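Local coordinates for protein acyl-CoA thioesterase YbgC (Helicobacter pylori, PDB 2PZH) that hydrolyses the thioester bond of long-chain acyl-CoAs and benzoyl-CoA, with low activity on butyryl- and octanoyl-CoA, and may serve phospholipid metabolism, at residues Phe81-Gln86 with Glu108-Phe113; Met3-Tyr8 with Leu68-Gln73; Glu87-Gln92 with Pro101-Ala106; Lys75-Val80 with Ile122-Leu127. One frame throughout, in Å; residues are numbered along the deposited sequence.

How the contacts relate
Contacts 1 to 3 are strand pairs of one antiparallel sheet, the curved sheet of the hot-dog fold that wraps helix 22-36; contact 4 ties two loops at its margin. In the order in which they close along the chain, contact 2 pairs strand 3-6 with strand 67-77, contact 3 lies at the turn end of the hairpin of strands 81-92 and 102-114, contact 1 continues that hairpin, and contact 4 fastens the approach to helix 126-133 to the turn after strand 67-77. Contacts 2 and 3 are neighbours, their centres about 8 Å apart, as are contacts 1 and 4 at about 10 Å; contacts 3 and 4 lie about 28 Å apart.

Contact 1. Residues Phe81-Gln86 with Glu108-Phe113; sequences FVVLFQ and EIKFGF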
loop_
_atom_site.group_PDB
_atom_site.type_symbol
_atom_site.label_atom_id
_atom_site.label_comp_id
_atom_site.label_asym_id
_atom_site.label_seq_id
_atom_site.Cartn_x
_atom_site.Cartn_y
_atom_site.Cartn_z
ATOM N N PHE A 81 -23.882 -1.251 16.844
ATOM C CA PHE A 81 -23.231 -0.974 15.563
ATOM C C PHE A 81 -23.467 0.443 15.046
ATOM O O PHE A 81 -24.349 1.171 15.524
ATOM C CB PHE A 81 -23.604 -2.040 14.506
ATOM C CG PHE A 81 -25.005 -1.917 13.958
ATOM C CD1 PHE A 81 -25.317 -0.949 13.015
ATOM C CD2 PHE A 81 -26.002 -2.791 14.362
ATOM C CE1 PHE A 81 -26.593 -0.835 12.498
ATOM C CE2 PHE A 81 -27.286 -2.688 13.846
ATOM C CZ PHE A 81 -27.583 -1.707 12.911
ATOM N N VAL A 82 -22.652 0.846 14.078
ATOM C CA VAL A 82 -22.865 2.117 13.415
ATOM C C VAL A 82 -22.706 1.937 11.913
ATOM O O VAL A 82 -21.845 1.175 11.459
ATOM C CB VAL A 82 -21.883 3.188 13.937
ATOM C CG1 VAL A 82 -20.418 2.707 13.780
ATOM C CG2 VAL A 82 -22.138 4.543 13.262
ATOM N N VAL A 83 -23.544 2.621 11.144
ATOM C CA VAL A 83 -23.395 2.616 9.706
ATOM C C VAL A 83 -23.066 4.026 9.250
ATOM O O VAL A 83 -23.770 4.985 9.577
ATOM C CB VAL A 83 -24.658 2.096 8.987
ATOM C CG1 VAL A 83 -24.469 2.134 7.478
ATOM C CG2 VAL A 83 -25.003 0.673 9.451
ATOM N N LEU A 84 -21.987 4.148 8.488
ATOM C CA LEU A 84 -21.544 5.438 7.987
ATOM C C LEU A 84 -21.713 5.521 6.487
ATOM O O LEU A 84 -21.495 4.539 5.764
ATOM C CB LEU A 84 -20.067 5.669 8.302
ATOM C CG LEU A 84 -19.665 5.989 9.738
ATOM C CD1 LEU A 84 -19.625 4.740 10.543
ATOM C CD2 LEU A 84 -18.295 6.664 9.771
ATOM N N PHE A 85 -22.079 6.702 6.011
ATOM C CA PHE A 85 -22.060 6.969 4.595
ATOM C C PHE A 85 -20.894 7.896 4.294
ATOM O O PHE A 85 -20.748 8.934 4.931
ATOM C CB PHE A 85 -23.362 7.631 4.139
ATOM C CG PHE A 85 -23.413 7.875 2.668
ATOM C CD1 PHE A 85 -23.205 6.830 1.787
ATOM C CD2 PHE A 85 -23.657 9.139 2.162
ATOM C CE1 PHE A 85 -23.232 7.032 0.425
ATOM C CE2 PHE A 85 -23.693 9.352 0.791
ATOM C CZ PHE A 85 -23.482 8.294 -0.074
ATOM N N GLN A 86 -20.063 7.520 3.330
ATOM C CA GLN A 86 -18.946 8.363 2.967
ATOM C C GLN A 86 -18.884 8.566 1.468
ATOM O O GLN A 86 -18.964 7.599 0.697
ATOM C CB GLN A 86 -17.619 7.775 3.492
ATOM C CG GLN A 86 -17.559 7.765 5.031
ATOM C CD GLN A 86 -16.248 7.270 5.561
ATOM O OE1 GLN A 86 -16.014 6.065 5.619
ATOM N NE2 GLN A 86 -15.388 8.197 5.995
ATOM N N GLU A 108 -21.080 2.850 1.807
ATOM C CA GLU A 108 -21.834 2.703 3.019
ATOM C C GLU A 108 -21.144 1.578 3.728
ATOM O O GLU A 108 -20.986 0.500 3.162
ATOM C CB GLU A 108 -23.278 2.307 2.713
ATOM C CG GLU A 108 -24.107 2.094 3.960
ATOM C CD GLU A 108 -25.563 1.755 3.653
ATOM O OE1 GLU A 108 -26.167 2.422 2.784
ATOM O OE2 GLU A 108 -26.105 0.841 4.313
ATOM N N ILE A 109 -20.728 1.829 4.959
ATOM C CA ILE A 109 -19.925 0.866 5.699
ATOM C C ILE A 109 -20.505 0.660 7.081
ATOM O O ILE A 109 -20.809 1.634 7.784
ATOM C CB ILE A 109 -18.475 1.354 5.820
ATOM C CG1 ILE A 109 -17.932 1.671 4.419
ATOM C CG2 ILE A 109 -17.617 0.295 6.532
ATOM C CD1 ILE A 109 -16.668 2.510 4.400
ATOM N N LYS A 110 -20.649 -0.607 7.461
ATOM C CA LYS A 110 -21.171 -0.982 8.768
ATOM C C LYS A 110 -20.040 -1.501 9.656
ATOM O O LYS A 110 -19.213 -2.295 9.216
ATOM C CB LYS A 110 -22.243 -2.057 8.599
ATOM C CG LYS A 110 -22.889 -2.543 9.895
ATOM C CD LYS A 110 -24.065 -3.475 9.567
ATOM C CE LYS A 110 -24.824 -3.900 10.804
ATOM N NZ LYS A 110 -24.240 -5.126 11.402
ATOM N N PHE A 111 -20.003 -1.010 10.889
ATOM C CA PHE A 111 -18.994 -1.395 11.865
ATOM C C PHE A 111 -19.692 -1.969 13.086
ATOM O O PHE A 111 -20.766 -1.505 13.458
ATOM C CB PHE A 111 -18.178 -0.184 12.309
ATOM C CG PHE A 111 -17.525 0.549 11.186
ATOM C CD1 PHE A 111 -16.232 0.252 10.805
ATOM C CD2 PHE A 111 -18.214 1.549 10.508
ATOM C CE1 PHE A 111 -15.648 0.931 9.753
ATOM C CE2 PHE A 111 -17.644 2.223 9.468
ATOM C CZ PHE A 111 -16.353 1.920 9.089
ATOM N N GLY A 112 -19.083 -2.973 13.695
ATOM C CA GLY A 112 -19.488 -3.423 15.022
ATOM C C GLY A 112 -18.392 -3.043 16.000
ATOM O O GLY A 112 -17.329 -2.591 15.593
ATOM N N PHE A 113 -18.647 -3.207 17.293
ATOM C CA PHE A 113 -17.597 -3.034 18.291
ATOM C C PHE A 113 -17.429 -4.374 18.999
ATOM O O PHE A 113 -18.410 -5.050 19.300
ATOM C CB PHE A 113 -17.947 -1.919 19.279
ATOM C CG PHE A 113 -16.755 -1.347 19.999
ATOM C CD1 PHE A 113 -15.922 -0.429 19.369
ATOM C CD2 PHE A 113 -16.473 -1.711 21.309
ATOM C CE1 PHE A 113 -14.816 0.116 20.027
ATOM C CE2 PHE A 113 -15.369 -1.174 21.977
ATOM C CZ PHE A 113 -14.536 -0.256 21.332
#
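Over one face of the Phe81 ring lies the CE of Lys110, 3.7 Å from the ring centroid, in a CH-pi contact; the ammonium NZ follows at 4.4 Å as a cation-pi partner. The lysine runs extended until its last torsion (chi4 -88°) bends NZ back, still over the same face but farther out than CE, and a long aliphatic stem carrying a charge suits this partly exposed side of the sheet. The Phe111 ring, on the other side, has Val82 O at its edge, while Leu84 reaches it at about a right angle with CD1 3.4 Å from Phe111 CE2. These two strands form a hairpin of the hot-dog sheet, and its buried side, with Leu84, Ile109 and Phe111, is covered by Arg31 of helix 22-36. Two hydrogen-bonded pairs, Val82 with Phe111 and Leu84 with Ile109, supply four backbone bonds; Phe111 N to Val82 O is 2.9 Å long and nearly straight at 169°. Beta-branched Val83 favours the extended backbone and spreads its methyls over two neighbours: CG1 is 3.5 Å from Glu108 CG, and CG2 rests on Lys110 CG. The buried amide of Gln86 is satisfied by Arg31, Thr72 and Cys27 O.

Contact 2. Residues Met3-Tyr8 with Leu68-Gln73; sequences MRCRVY and LEIRTQ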
loop_
_atom_site.group_PDB
_atom_site.type_symbol
_atom_site.label_atom_id
_atom_site.label_comp_id
_atom_site.label_asym_id
_atom_site.label_seq_id
_atom_site.Cartn_x
_atom_site.Cartn_y
_atom_site.Cartn_z
ATOM N N MET A 3 -12.484 16.118 5.476
ATOM C CA MET A 3 -11.063 15.864 5.353
ATOM C C MET A 3 -10.677 15.967 3.888
ATOM O O MET A 3 -11.469 15.589 3.017
ATOM C CB MET A 3 -10.715 14.469 5.860
ATOM C CG MET A 3 -9.262 14.062 5.502
ATOM S SD MET A 3 -8.822 12.363 5.893
ATOM C CE MET A 3 -10.112 11.522 5.005
ATOM N N ARG A 4 -9.468 16.461 3.620
ATOM C CA ARG A 4 -8.965 16.579 2.258
ATOM C C ARG A 4 -7.706 15.719 2.102
ATOM O O ARG A 4 -6.862 15.696 2.992
ATOM C CB ARG A 4 -8.690 18.042 1.909
ATOM C CG ARG A 4 -9.985 18.833 1.766
ATOM C CD ARG A 4 -9.739 20.324 1.662
ATOM N NE ARG A 4 -8.823 20.827 2.684
ATOM C CZ ARG A 4 -7.589 21.260 2.432
ATOM N NH1 ARG A 4 -7.119 21.253 1.184
ATOM N NH2 ARG A 4 -6.822 21.705 3.421
ATOM N N CYS A 5 -7.639 14.979 0.994
ATOM C CA CYS A 5 -6.526 14.076 0.678
ATOM C C CYS A 5 -5.948 14.457 -0.679
ATOM O O CYS A 5 -6.694 14.656 -1.622
ATOM C CB CYS A 5 -7.046 12.629 0.590
ATOM S SG CYS A 5 -7.695 12.000 2.150
ATOM N N ARG A 6 -4.623 14.551 -0.788
ATOM C CA ARG A 6 -3.985 14.741 -2.082
ATOM C C ARG A 6 -3.746 13.365 -2.728
ATOM O O ARG A 6 -3.437 12.409 -2.017
ATOM C CB ARG A 6 -2.647 15.460 -1.898
ATOM C CG ARG A 6 -1.861 15.621 -3.179
ATOM C CD ARG A 6 -2.387 16.780 -3.996
ATOM N NE ARG A 6 -1.994 18.056 -3.394
ATOM C CZ ARG A 6 -2.153 19.245 -3.967
ATOM N NH1 ARG A 6 -2.684 19.345 -5.177
ATOM N NH2 ARG A 6 -1.745 20.347 -3.337
ATOM N N VAL A 7 -3.907 13.265 -4.049
ATOM C CA VAL A 7 -3.588 12.019 -4.769
ATOM C C VAL A 7 -2.113 12.060 -5.171
ATOM O O VAL A 7 -1.687 12.913 -5.950
ATOM C CB VAL A 7 -4.453 11.810 -6.050
ATOM C CG1 VAL A 7 -3.971 10.531 -6.822
ATOM C CG2 VAL A 7 -5.938 11.741 -5.685
ATOM N N TYR A 8 -1.342 11.136 -4.604
ATOM C CA TYR A 8 0.103 11.061 -4.861
ATOM C C TYR A 8 0.436 9.876 -5.761
ATOM O O TYR A 8 -0.429 9.028 -6.011
ATOM C CB TYR A 8 0.835 10.869 -3.546
ATOM C CG TYR A 8 0.747 12.061 -2.639
ATOM C CD1 TYR A 8 1.436 13.223 -2.927
ATOM C CD2 TYR A 8 -0.050 12.017 -1.494
ATOM C CE1 TYR A 8 1.353 14.342 -2.072
ATOM C CE2 TYR A 8 -0.149 13.122 -0.649
ATOM C CZ TYR A 8 0.551 14.278 -0.954
ATOM O OH TYR A 8 0.455 15.354 -0.100
ATOM N N LEU A 68 -8.912 15.556 -2.957
ATOM C CA LEU A 68 -10.190 14.892 -2.795
ATOM C C LEU A 68 -10.742 15.269 -1.441
ATOM O O LEU A 68 -10.009 15.405 -0.480
ATOM C CB LEU A 68 -10.023 13.366 -2.865
ATOM C CG LEU A 68 -9.293 12.810 -4.098
ATOM C CD1 LEU A 68 -9.305 11.289 -4.129
ATOM C CD2 LEU A 68 -9.903 13.395 -5.387
ATOM N N GLU A 69 -12.048 15.458 -1.373
ATOM C CA GLU A 69 -12.669 15.790 -0.110
ATOM C C GLU A 69 -13.511 14.605 0.315
ATOM O O GLU A 69 -14.353 14.132 -0.447
ATOM C CB GLU A 69 -13.553 17.024 -0.294
ATOM C CG GLU A 69 -14.254 17.449 0.954
ATOM C CD GLU A 69 -14.896 18.799 0.781
ATOM O OE1 GLU A 69 -14.222 19.790 1.108
ATOM O OE2 GLU A 69 -16.045 18.864 0.285
ATOM N N ILE A 70 -13.292 14.132 1.536
ATOM C CA ILE A 70 -14.060 13.021 2.051
ATOM C C ILE A 70 -15.142 13.558 2.985
ATOM O O ILE A 70 -14.850 14.182 4.008
ATOM C CB ILE A 70 -13.172 11.978 2.783
ATOM C CG1 ILE A 70 -12.087 11.464 1.840
ATOM C CG2 ILE A 70 -13.988 10.797 3.159
ATOM C CD1 ILE A 70 -10.937 12.384 1.689
ATOM N N ARG A 71 -16.385 13.313 2.603
ATOM C CA ARG A 71 -17.552 13.726 3.381
ATOM C C ARG A 71 -18.202 12.553 4.123
ATOM O O ARG A 71 -18.585 11.544 3.526
ATOM C CB ARG A 71 -18.540 14.430 2.447
ATOM C CG ARG A 71 -17.876 15.516 1.641
ATOM C CD ARG A 71 -18.831 16.216 0.663
ATOM N NE ARG A 71 -18.086 17.151 -0.193
ATOM C CZ ARG A 71 -18.573 17.720 -1.293
ATOM N NH1 ARG A 71 -19.811 17.457 -1.702
ATOM N NH2 ARG A 71 -17.813 18.548 -1.992
ATOM N N THR A 72 -18.329 12.686 5.437
ATOM C CA THR A 72 -18.794 11.580 6.256
ATOM C C THR A 72 -20.094 11.914 7.017
ATOM O O THR A 72 -20.212 12.993 7.597
ATOM C CB THR A 72 -17.719 11.191 7.265
ATOM O OG1 THR A 72 -16.500 10.878 6.571
ATOM C CG2 THR A 72 -18.150 9.985 8.079
ATOM N N GLN A 73 -21.038 10.982 7.020
ATOM C CA GLN A 73 -22.253 11.143 7.824
ATOM C C GLN A 73 -22.689 9.826 8.494
ATOM O O GLN A 73 -22.391 8.753 8.005
ATOM C CB GLN A 73 -23.377 11.762 6.993
ATOM C CG GLN A 73 -24.063 10.848 6.006
ATOM C CD GLN A 73 -25.203 11.557 5.287
ATOM O OE1 GLN A 73 -25.283 12.788 5.303
ATOM N NE2 GLN A 73 -26.096 10.785 4.670
#
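Met3 and Ile70 run alongside each other, with Met3 CE 3.5 Å from Ile70 CD1. A bend at the last methionine torsion (chi3 55°) turns this methyl onto the isoleucine, a fit the flexible thioether chain makes easily. Cys5, small enough for the buried side, sets SG against the same CD1 at 3.3 Å, and Val7 CG2 packs on Leu68 CD1; Ala30 and Tyr26 of helix 22-36 cover Ile70 and Leu68. Backbone hydrogen bonds join the antiparallel strands: Leu68 N reaches Cys5 O at 2.7 Å, Cys5 N returns to Leu68 O, and Ile70 N binds Met3 O, whereas Met3 N to Ile70 O is weak at 3.4 Å. On the other side, within strand 67-77, Arg71 NE (2.7 Å) and NH2 bind Glu69 OE2 in a salt bridge. The chemistry implies a two-faced edge of the hot-dog sheet, apolar toward the helix and charged outside, while past the paired residues Arg6 makes a salt bridge and Tyr8 a hydrogen bond to Glu33 of the second subunit.

Contact 3. Residues Glu87-Gln92 with Pro101-Ala106; sequences EIYCIQ and PFKVFA
Cys90 CB sits over one face of the Phe102 ring, 3.6 Å from its centroid, and SG follows obliquely in a sulfur-aromatic contact. This is the tight part: Cys90 and Ile88 are buried, with Phe102 at its margin. Slim Cys90 lets the ring come close; the backbone puts CB over it, and chi1 177° sets SG beside it. Ile88 CD1 meets Phe105 CD2 at 3.8 Å, and Tyr23 and Cys27 of helix 22-36 close over Ile88. Strand 102-114 of this hot-dog hairpin carries a classic beta bulge, with Val104 and Phe105 opposite the single residue Ile88: Val104 N makes a 2.8 Å bond to Ile88 O, while Phe105 N to the same oxygen is weak. The other side is looser and polar. Lys103 lays its CB over the flat Tyr89 ring, 4.1 Å from the centroid, suiting its aliphatic stem. Its NZ stays 4.2 Å from Glu87 OE1, too far for a salt bridge, and a water donates to that oxygen and accepts from Lys103 NZ at 2.8 Å.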
loop_
_atom_site.group_PDB
_atom_site.type_symbol
_atom_site.label_atom_id
_atom_site.label_comp_id
_atom_site.label_asym_id
_atom_site.label_seq_id
_atom_site.Cartn_x
_atom_site.Cartn_y
_atom_site.Cartn_z
ATOM N N GLU A 87 -18.739 9.826 1.074
ATOM C CA GLU A 87 -18.610 10.190 -0.332
ATOM C C GLU A 87 -17.324 10.938 -0.542
ATOM O O GLU A 87 -16.911 11.746 0.298
ATOM C CB GLU A 87 -19.769 11.092 -0.772
ATOM C CG GLU A 87 -21.083 10.365 -0.937
ATOM C CD GLU A 87 -22.173 11.271 -1.515
ATOM O OE1 GLU A 87 -23.120 10.741 -2.131
ATOM O OE2 GLU A 87 -22.089 12.503 -1.350
ATOM N N ILE A 88 -16.704 10.710 -1.691
ATOM C CA ILE A 88 -15.478 11.407 -2.024
ATOM C C ILE A 88 -15.723 12.243 -3.266
ATOM O O ILE A 88 -16.196 11.735 -4.284
ATOM C CB ILE A 88 -14.305 10.402 -2.272
ATOM C CG1 ILE A 88 -14.110 9.514 -1.030
ATOM C CG2 ILE A 88 -13.024 11.122 -2.726
ATOM C CD1 ILE A 88 -12.979 8.491 -1.155
ATOM N N TYR A 89 -15.387 13.523 -3.172
ATOM C CA TYR A 89 -15.466 14.433 -4.297
ATOM C C TYR A 89 -14.097 14.987 -4.627
ATOM O O TYR A 89 -13.330 15.349 -3.714
ATOM C CB TYR A 89 -16.372 15.613 -3.962
ATOM C CG TYR A 89 -17.847 15.340 -4.153
ATOM C CD1 TYR A 89 -18.563 14.546 -3.264
ATOM C CD2 TYR A 89 -18.523 15.898 -5.231
ATOM C CE1 TYR A 89 -19.944 14.316 -3.467
ATOM C CE2 TYR A 89 -19.863 15.684 -5.431
ATOM C CZ TYR A 89 -20.574 14.904 -4.560
ATOM O OH TYR A 89 -21.932 14.741 -4.844
ATOM N N CYS A 90 -13.800 15.118 -5.913
ATOM C CA CYS A 90 -12.614 15.861 -6.306
ATOM C C CYS A 90 -12.964 17.319 -6.227
ATOM O O CYS A 90 -13.934 17.746 -6.870
ATOM C CB CYS A 90 -12.183 15.557 -7.742
ATOM S SG CYS A 90 -10.772 16.548 -8.226
ATOM N N ILE A 91 -12.185 18.087 -5.462
ATOM C CA ILE A 91 -12.453 19.530 -5.305
ATOM C C ILE A 91 -11.389 20.447 -5.888
ATOM O O ILE A 91 -11.622 21.657 -6.005
ATOM C CB ILE A 91 -12.679 19.920 -3.811
ATOM C CG1 ILE A 91 -11.421 19.623 -2.985
ATOM C CG2 ILE A 91 -13.919 19.213 -3.252
ATOM C CD1 ILE A 91 -11.494 20.111 -1.514
ATOM N N GLN A 92 -10.223 19.899 -6.220
ATOM C CA GLN A 92 -9.154 20.679 -6.841
ATOM C C GLN A 92 -8.375 19.801 -7.800
ATOM O O GLN A 92 -8.278 18.590 -7.585
ATOM C CB GLN A 92 -8.157 21.186 -5.796
ATOM C CG GLN A 92 -8.720 22.037 -4.716
ATOM C CD GLN A 92 -7.641 22.474 -3.738
ATOM O OE1 GLN A 92 -6.480 22.715 -4.131
ATOM N NE2 GLN A 92 -8.009 22.569 -2.456
ATOM N N PRO A 101 -16.895 20.738 -8.200
ATOM C CA PRO A 101 -16.539 19.460 -7.562
ATOM C C PRO A 101 -17.301 18.283 -8.183
ATOM O O PRO A 101 -18.489 18.413 -8.523
ATOM C CB PRO A 101 -16.945 19.670 -6.103
ATOM C CG PRO A 101 -16.882 21.173 -5.898
ATOM C CD PRO A 101 -17.373 21.732 -7.218
ATOM N N PHE A 102 -16.613 17.155 -8.353
ATOM C CA PHE A 102 -17.243 15.981 -8.966
ATOM C C PHE A 102 -17.088 14.729 -8.106
ATOM O O PHE A 102 -16.049 14.528 -7.490
ATOM C CB PHE A 102 -16.783 15.766 -10.422
ATOM C CG PHE A 102 -15.303 15.457 -10.606
ATOM C CD1 PHE A 102 -14.824 14.160 -10.444
ATOM C CD2 PHE A 102 -14.405 16.450 -10.984
ATOM C CE1 PHE A 102 -13.494 13.844 -10.643
ATOM C CE2 PHE A 102 -13.034 16.149 -11.183
ATOM C CZ PHE A 102 -12.573 14.850 -11.000
ATOM N N LYS A 103 -18.133 13.911 -8.065
ATOM C CA LYS A 103 -18.122 12.710 -7.242
ATOM C C LYS A 103 -17.210 11.658 -7.841
ATOM O O LYS A 103 -17.221 11.429 -9.049
ATOM C CB LYS A 103 -19.526 12.131 -7.099
ATOM C CG LYS A 103 -19.627 11.075 -6.019
ATOM C CD LYS A 103 -21.067 10.857 -5.586
ATOM C CE LYS A 103 -21.975 10.558 -6.756
ATOM N NZ LYS A 103 -23.346 10.178 -6.239
ATOM N N VAL A 104 -16.441 11.014 -6.971
ATOM C CA VAL A 104 -15.463 10.008 -7.362
ATOM C C VAL A 104 -15.835 8.610 -6.834
ATOM O O VAL A 104 -15.556 7.600 -7.472
ATOM C CB VAL A 104 -14.070 10.447 -6.860
ATOM C CG1 VAL A 104 -13.036 9.318 -6.965
ATOM C CG2 VAL A 104 -13.597 11.677 -7.639
ATOM N N PHE A 105 -16.472 8.562 -5.666
ATOM C CA PHE A 105 -16.650 7.324 -4.926
ATOM C C PHE A 105 -17.681 7.563 -3.845
ATOM O O PHE A 105 -17.738 8.658 -3.280
ATOM C CB PHE A 105 -15.302 6.972 -4.280
ATOM C CG PHE A 105 -15.308 5.729 -3.415
ATOM C CD1 PHE A 105 -15.117 4.477 -3.987
ATOM C CD2 PHE A 105 -15.477 5.815 -2.030
ATOM C CE1 PHE A 105 -15.115 3.315 -3.202
ATOM C CE2 PHE A 105 -15.440 4.672 -1.227
ATOM C CZ PHE A 105 -15.268 3.408 -1.823
ATOM N N ALA A 106 -18.499 6.554 -3.576
ATOM C CA ALA A 106 -19.349 6.588 -2.393
ATOM C C ALA A 106 -19.304 5.232 -1.716
ATOM O O ALA A 106 -19.131 4.201 -2.381
ATOM C CB ALA A 106 -20.778 6.952 -2.754
HETATM O O HOH W 1 -23.451 8.332 -4.183
#

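Contact 4. Residues Lys75-Val80 with Ile122-Leu127; sequences KELRKV and IAIPKL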
loop_
_atom_site.group_PDB
_atom_site.type_symbol
_atom_site.label_atom_id
_atom_site.label_comp_id
_atom_site.label_asym_id
_atom_site.label_seq_id
_atom_site.Cartn_x
_atom_site.Cartn_y
_atom_site.Cartn_z
ATOM N N LYS A 75 -25.323 7.200 9.052
ATOM C CA LYS A 75 -26.551 6.718 8.464
ATOM C C LYS A 75 -27.440 6.286 9.615
ATOM O O LYS A 75 -28.607 6.698 9.717
ATOM C CB LYS A 75 -26.254 5.507 7.567
ATOM C CG LYS A 75 -27.228 5.268 6.423
ATOM C CD LYS A 75 -26.946 6.242 5.271
ATOM C CE LYS A 75 -27.085 5.590 3.903
ATOM N NZ LYS A 75 -28.486 5.147 3.654
ATOM N N GLU A 76 -26.862 5.473 10.495
ATOM C CA GLU A 76 -27.598 4.822 11.561
ATOM C C GLU A 76 -26.649 4.530 12.711
ATOM O O GLU A 76 -25.544 4.016 12.496
ATOM C CB GLU A 76 -28.206 3.515 11.048
ATOM C CG GLU A 76 -28.861 2.649 12.110
ATOM C CD GLU A 76 -29.467 1.368 11.539
ATOM O OE1 GLU A 76 -28.995 0.898 10.480
ATOM O OE2 GLU A 76 -30.415 0.823 12.152
ATOM N N LEU A 77 -27.066 4.864 13.929
ATOM C CA LEU A 77 -26.255 4.569 15.106
ATOM C C LEU A 77 -27.086 3.804 16.124
ATOM O O LEU A 77 -28.072 4.334 16.652
ATOM C CB LEU A 77 -25.731 5.862 15.742
ATOM C CG LEU A 77 -24.358 5.902 16.436
ATOM C CD1 LEU A 77 -24.293 7.090 17.391
ATOM C CD2 LEU A 77 -24.013 4.607 17.168
ATOM N N ARG A 78 -26.680 2.566 16.401
ATOM C CA ARG A 78 -27.354 1.717 17.385
ATOM C C ARG A 78 -26.426 1.408 18.554
ATOM O O ARG A 78 -25.266 1.819 18.565
ATOM C CB ARG A 78 -27.815 0.408 16.748
ATOM C CG ARG A 78 -28.740 0.588 15.565
ATOM C CD ARG A 78 -30.063 1.228 15.960
ATOM N NE ARG A 78 -30.923 1.371 14.787
ATOM C CZ ARG A 78 -31.894 2.269 14.667
ATOM N NH1 ARG A 78 -32.147 3.121 15.651
ATOM N NH2 ARG A 78 -32.616 2.312 13.555
ATOM N N LYS A 79 -26.934 0.681 19.543
ATOM C CA LYS A 79 -26.118 0.315 20.697
ATOM C C LYS A 79 -24.911 -0.537 20.290
ATOM O O LYS A 79 -23.807 -0.361 20.818
ATOM C CB LYS A 79 -26.969 -0.423 21.736
ATOM C CG LYS A 79 -26.220 -0.805 22.999
ATOM C CD LYS A 79 -27.172 -0.982 24.173
ATOM C CE LYS A 79 -27.855 0.338 24.519
ATOM N NZ LYS A 79 -28.851 0.195 25.621
ATOM N N VAL A 80 -25.126 -1.440 19.337
ATOM C CA VAL A 80 -24.131 -2.452 18.973
ATOM C C VAL A 80 -23.393 -2.196 17.641
ATOM O O VAL A 80 -22.388 -2.853 17.342
ATOM C CB VAL A 80 -24.784 -3.853 18.935
ATOM C CG1 VAL A 80 -23.729 -4.946 18.811
ATOM C CG2 VAL A 80 -25.616 -4.063 20.195
ATOM N N ILE A 122 -19.831 -6.332 21.536
ATOM C CA ILE A 122 -20.158 -5.541 22.716
ATOM C C ILE A 122 -20.723 -4.188 22.287
ATOM O O ILE A 122 -20.693 -3.837 21.103
ATOM C CB ILE A 122 -18.933 -5.339 23.648
ATOM C CG1 ILE A 122 -17.809 -4.600 22.920
ATOM C CG2 ILE A 122 -18.435 -6.697 24.183
ATOM C CD1 ILE A 122 -16.607 -4.267 23.788
ATOM N N ALA A 123 -21.260 -3.442 23.247
ATOM C CA ALA A 123 -21.828 -2.134 22.956
ATOM C C ALA A 123 -20.722 -1.167 22.566
ATOM O O ALA A 123 -19.593 -1.267 23.054
ATOM C CB ALA A 123 -22.587 -1.609 24.160
ATOM N N ILE A 124 -21.044 -0.234 21.675
ATOM C CA ILE A 124 -20.128 0.856 21.372
ATOM C C ILE A 124 -19.924 1.647 22.681
ATOM O O ILE A 124 -20.888 1.913 23.396
ATOM C CB ILE A 124 -20.682 1.744 20.228
ATOM C CG1 ILE A 124 -20.679 0.960 18.907
ATOM C CG2 ILE A 124 -19.864 3.016 20.077
ATOM C CD1 ILE A 124 -21.536 1.565 17.806
ATOM N N PRO A 125 -18.665 1.988 23.021
ATOM C CA PRO A 125 -18.445 2.744 24.255
ATOM C C PRO A 125 -19.258 4.036 24.252
ATOM O O PRO A 125 -19.386 4.676 23.208
ATOM C CB PRO A 125 -16.955 3.070 24.206
ATOM C CG PRO A 125 -16.358 2.009 23.335
ATOM C CD PRO A 125 -17.404 1.708 22.311
ATOM N N LYS A 126 -19.791 4.417 25.410
ATOM C CA LYS A 126 -20.601 5.632 25.518
ATOM C C LYS A 126 -19.888 6.885 24.997
ATOM O O LYS A 126 -20.505 7.723 24.338
ATOM C CB LYS A 126 -21.101 5.834 26.955
ATOM C CG LYS A 126 -22.332 4.980 27.303
ATOM C CD LYS A 126 -22.650 5.020 28.799
ATOM C CE LYS A 126 -21.755 4.073 29.607
ATOM N NZ LYS A 126 -20.352 4.559 29.723
ATOM N N LEU A 127 -18.593 7.002 25.281
ATOM C CA LEU A 127 -17.805 8.145 24.809
ATOM C C LEU A 127 -17.671 8.171 23.280
ATOM O O LEU A 127 -17.636 9.244 22.672
ATOM C CB LEU A 127 -16.420 8.163 25.463
ATOM C CG LEU A 127 -16.326 8.588 26.933
ATOM C CD1 LEU A 127 -14.967 8.212 27.522
ATOM C CD2 LEU A 127 -16.584 10.093 27.083
HETATM O O HOH W 2 -23.538 2.021 22.515
#
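A surface turn between strands 67-77 and 81-92 docks here on the loop that leads into helix 126-133. Its one direct hydrogen bond runs from Ile124 N to Lys79 O, 2.9 Å long with an N-H...O angle of 164°, and the nitrogen approaches nearly along the C=O axis. A water 2.9 Å from Lys79 O donates to the same carbonyl and to Ile124 O, linking the two backbones a second time. Ala123 CA adds a C-H...O contact to that carbonyl, and its small CB lies beside the aliphatic Lys79 CG at 3.9 Å; a lysine suits this exposed place because its stem can pack while its charged end extends beyond the contact. Ile124 is the buried residue: CG1 stands anti to the carbonyl carbon (chi1 -68°), and CD1 reaches Leu77 CD2 at 4.0 Å and Arg78 O at 3.8 Å. Leu77 and Ile124 meet lightly, and Phe113 of strand 102-114 also touches Ile124. Just before the turn tip, Arg78 NE makes a 2.7 Å salt bridge with Glu76 OE2 at the strand end. Pro125 sits at the N-cap position, its ring fixing phi near -56° just before helix 126-133: a loop-to-helix junction at the margin of the hot-dog sheet.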